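Local coordinates for gentamicin resistance protein (Enterococcus gallinarum, PDB 6CTZ), which probably confers resistance to gentamicin and kanamycin by phosphorylating the 2''-hydroxyl of aminoglycosides with a guanine nucleotide as phosphate donor, at residues A[110-115]-A[206-211]. The protein carries 2 engineered substitutions. Residues are numbered along the deposited sequence; the frame is centred on the assembly and turned at random.
Sequences DRLALQ and QTPLTG
Gln-115 reaches from helix 106-125 to both backbone polar groups of Leu-209, joining this helix of the kinase-like C-terminal lobe to the first residue of strand 209-212, an outer strand of a three-stranded antiparallel sheet. Its CB lies 4.0 Å from Leu-209 CD2, and the chain, extended beyond CG (chi2 -175°), brings CD over Leu-209 CB. The amide ends part: OE1 accepts a nearly straight bond from Leu-209 N (2.8 Å), while NE2 donates to Leu-209 O (2.9 Å) on a lone pair. This two-bond pairing fixes the rotation of the amide; OE1 also lies 3.1 Å from Pro-208 CD, and NE2 abuts Thr-207 CG2. Alongside, Leu-112 CD2 packs on Pro-208 CG at 3.6 Å, an apolar layer that Leu-104 and Leu-202 extend. One helical turn before Gln-115, Arg-111 bends at chi2 and chi3, bringing its guanidinium to the loop: NE donates to Gln-206 O (3.1 Å), which lies almost in the guanidinium plane. Gln-206 NE2 sits over the centre of one face and Leu-114 CD2 nearer the rim of the opposite one. Two waters donate to Gln-206 O, one bridging to Arg-111 O and the other accepting from Arg-111 NH2 at 2.9 Å.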
loop_
_atom_site.group_PDB
_atom_site.type_symbol
_atom_site.label_atom_id
_atom_site.label_comp_id
_atom_site.label_asym_id
_atom_site.label_seq_id
_atom_site.Cartn_x
_atom_site.Cartn_y
_atom_site.Cartn_z
ATOM N N ASP A 110 8.263 -18.018 -7.419
ATOM C CA ASP A 110 7.249 -18.988 -7.019
ATOM C C ASP A 110 7.062 -18.980 -5.505
ATOM O O ASP A 110 5.931 -18.924 -5.006
ATOM C CB ASP A 110 7.651 -20.371 -7.544
ATOM C CG ASP A 110 6.689 -21.466 -7.148
ATOM O OD1 ASP A 110 5.478 -21.276 -7.298
ATOM O OD2 ASP A 110 7.159 -22.555 -6.742
ATOM N N ARG A 111 8.166 -18.998 -4.750
ATOM C CA ARG A 111 8.065 -18.993 -3.291
ATOM C C ARG A 111 7.485 -17.680 -2.777
ATOM O O ARG A 111 6.669 -17.675 -1.846
ATOM C CB ARG A 111 9.427 -19.278 -2.653
ATOM C CG ARG A 111 10.079 -20.571 -3.101
ATOM C CD ARG A 111 9.154 -21.769 -2.944
ATOM N NE ARG A 111 8.774 -22.021 -1.556
ATOM C CZ ARG A 111 7.983 -23.019 -1.172
ATOM N NH1 ARG A 111 7.484 -23.862 -2.074
ATOM N NH2 ARG A 111 7.685 -23.177 0.111
ATOM N N LEU A 112 7.890 -16.556 -3.373
ATOM C CA LEU A 112 7.319 -15.271 -2.976
ATOM C C LEU A 112 5.826 -15.225 -3.255
ATOM O O LEU A 112 5.054 -14.727 -2.432
ATOM C CB LEU A 112 8.023 -14.133 -3.711
ATOM C CG LEU A 112 9.441 -13.825 -3.237
ATOM C CD1 LEU A 112 10.121 -12.905 -4.226
ATOM C CD2 LEU A 112 9.443 -13.195 -1.839
ATOM N N ALA A 113 5.397 -15.747 -4.410
ATOM C CA ALA A 113 3.971 -15.766 -4.736
ATOM C C ALA A 113 3.186 -16.587 -3.723
ATOM O O ALA A 113 2.102 -16.178 -3.285
ATOM C CB ALA A 113 3.753 -16.325 -6.146
ATOM N N LEU A 114 3.735 -17.731 -3.315
ATOM C CA LEU A 114 3.068 -18.564 -2.323
ATOM C C LEU A 114 2.952 -17.832 -0.992
ATOM O O LEU A 114 1.895 -17.855 -0.345
ATOM C CB LEU A 114 3.861 -19.853 -2.156
ATOM C CG LEU A 114 3.339 -20.840 -1.116
ATOM C CD1 LEU A 114 1.885 -21.228 -1.384
ATOM C CD2 LEU A 114 4.251 -22.064 -1.071
ATOM N N GLN A 115 4.029 -17.175 -0.559
ATOM C CA GLN A 115 3.992 -16.479 0.722
ATOM C C GLN A 115 3.054 -15.283 0.689
ATOM O O GLN A 115 2.372 -15.003 1.681
ATOM C CB GLN A 115 5.386 -16.036 1.130
ATOM C CG GLN A 115 6.290 -17.161 1.552
ATOM C CD GLN A 115 7.600 -16.617 2.054
ATOM O OE1 GLN A 115 8.533 -16.425 1.282
ATOM N NE2 GLN A 115 7.660 -16.310 3.346
ATOM N N GLN A 206 13.507 -21.206 0.385
ATOM C CA GLN A 206 12.115 -21.617 0.479
ATOM C C GLN A 206 11.215 -20.574 1.121
ATOM O O GLN A 206 10.000 -20.615 0.903
ATOM C CB GLN A 206 11.996 -22.962 1.203
ATOM C CG GLN A 206 12.705 -24.097 0.473
ATOM C CD GLN A 206 12.334 -24.159 -1.002
ATOM O OE1 GLN A 206 13.123 -23.787 -1.869
ATOM N NE2 GLN A 206 11.125 -24.630 -1.289
ATOM N N THR A 207 11.777 -19.623 1.870
ATOM C CA THR A 207 10.985 -18.626 2.595
ATOM C C THR A 207 11.608 -17.239 2.427
ATOM O O THR A 207 12.040 -16.605 3.388
ATOM C CB THR A 207 10.870 -19.040 4.063
ATOM O OG1 THR A 207 10.596 -20.447 4.119
ATOM C CG2 THR A 207 9.741 -18.303 4.747
ATOM N N PRO A 208 11.646 -16.729 1.195
ATOM C CA PRO A 208 12.326 -15.442 0.957
ATOM C C PRO A 208 11.596 -14.212 1.491
ATOM O O PRO A 208 12.254 -13.194 1.727
ATOM C CB PRO A 208 12.422 -15.388 -0.570
ATOM C CG PRO A 208 11.236 -16.222 -1.023
ATOM C CD PRO A 208 11.184 -17.349 -0.059
ATOM N N LEU A 209 10.274 -14.236 1.649
ATOM C CA LEU A 209 9.573 -13.079 2.195
ATOM C C LEU A 209 9.691 -13.121 3.712
ATOM O O LEU A 209 9.312 -14.115 4.337
ATOM C CB LEU A 209 8.105 -13.117 1.780
ATOM C CG LEU A 209 7.309 -11.877 2.191
ATOM C CD1 LEU A 209 7.787 -10.626 1.454
ATOM C CD2 LEU A 209 5.818 -12.107 1.956
ATOM N N THR A 210 10.222 -12.056 4.307
ATOM C CA THR A 210 10.389 -12.019 5.749
ATOM C C THR A 210 9.535 -10.972 6.437
ATOM O O THR A 210 9.267 -11.124 7.630
ATOM C CB THR A 210 11.862 -11.815 6.145
ATOM O OG1 THR A 210 12.356 -10.607 5.562
ATOM C CG2 THR A 210 12.714 -12.992 5.686
ATOM N N GLY A 211 9.092 -9.930 5.734
ATOM C CA GLY A 211 8.365 -8.874 6.408
ATOM C C GLY A 211 7.519 -8.062 5.462
ATOM O O GLY A 211 7.758 -8.029 4.250
HETATM O O HOH W 1 7.311 -19.919 -0.140
HETATM O O HOH W 2 8.327 -22.179 2.771
#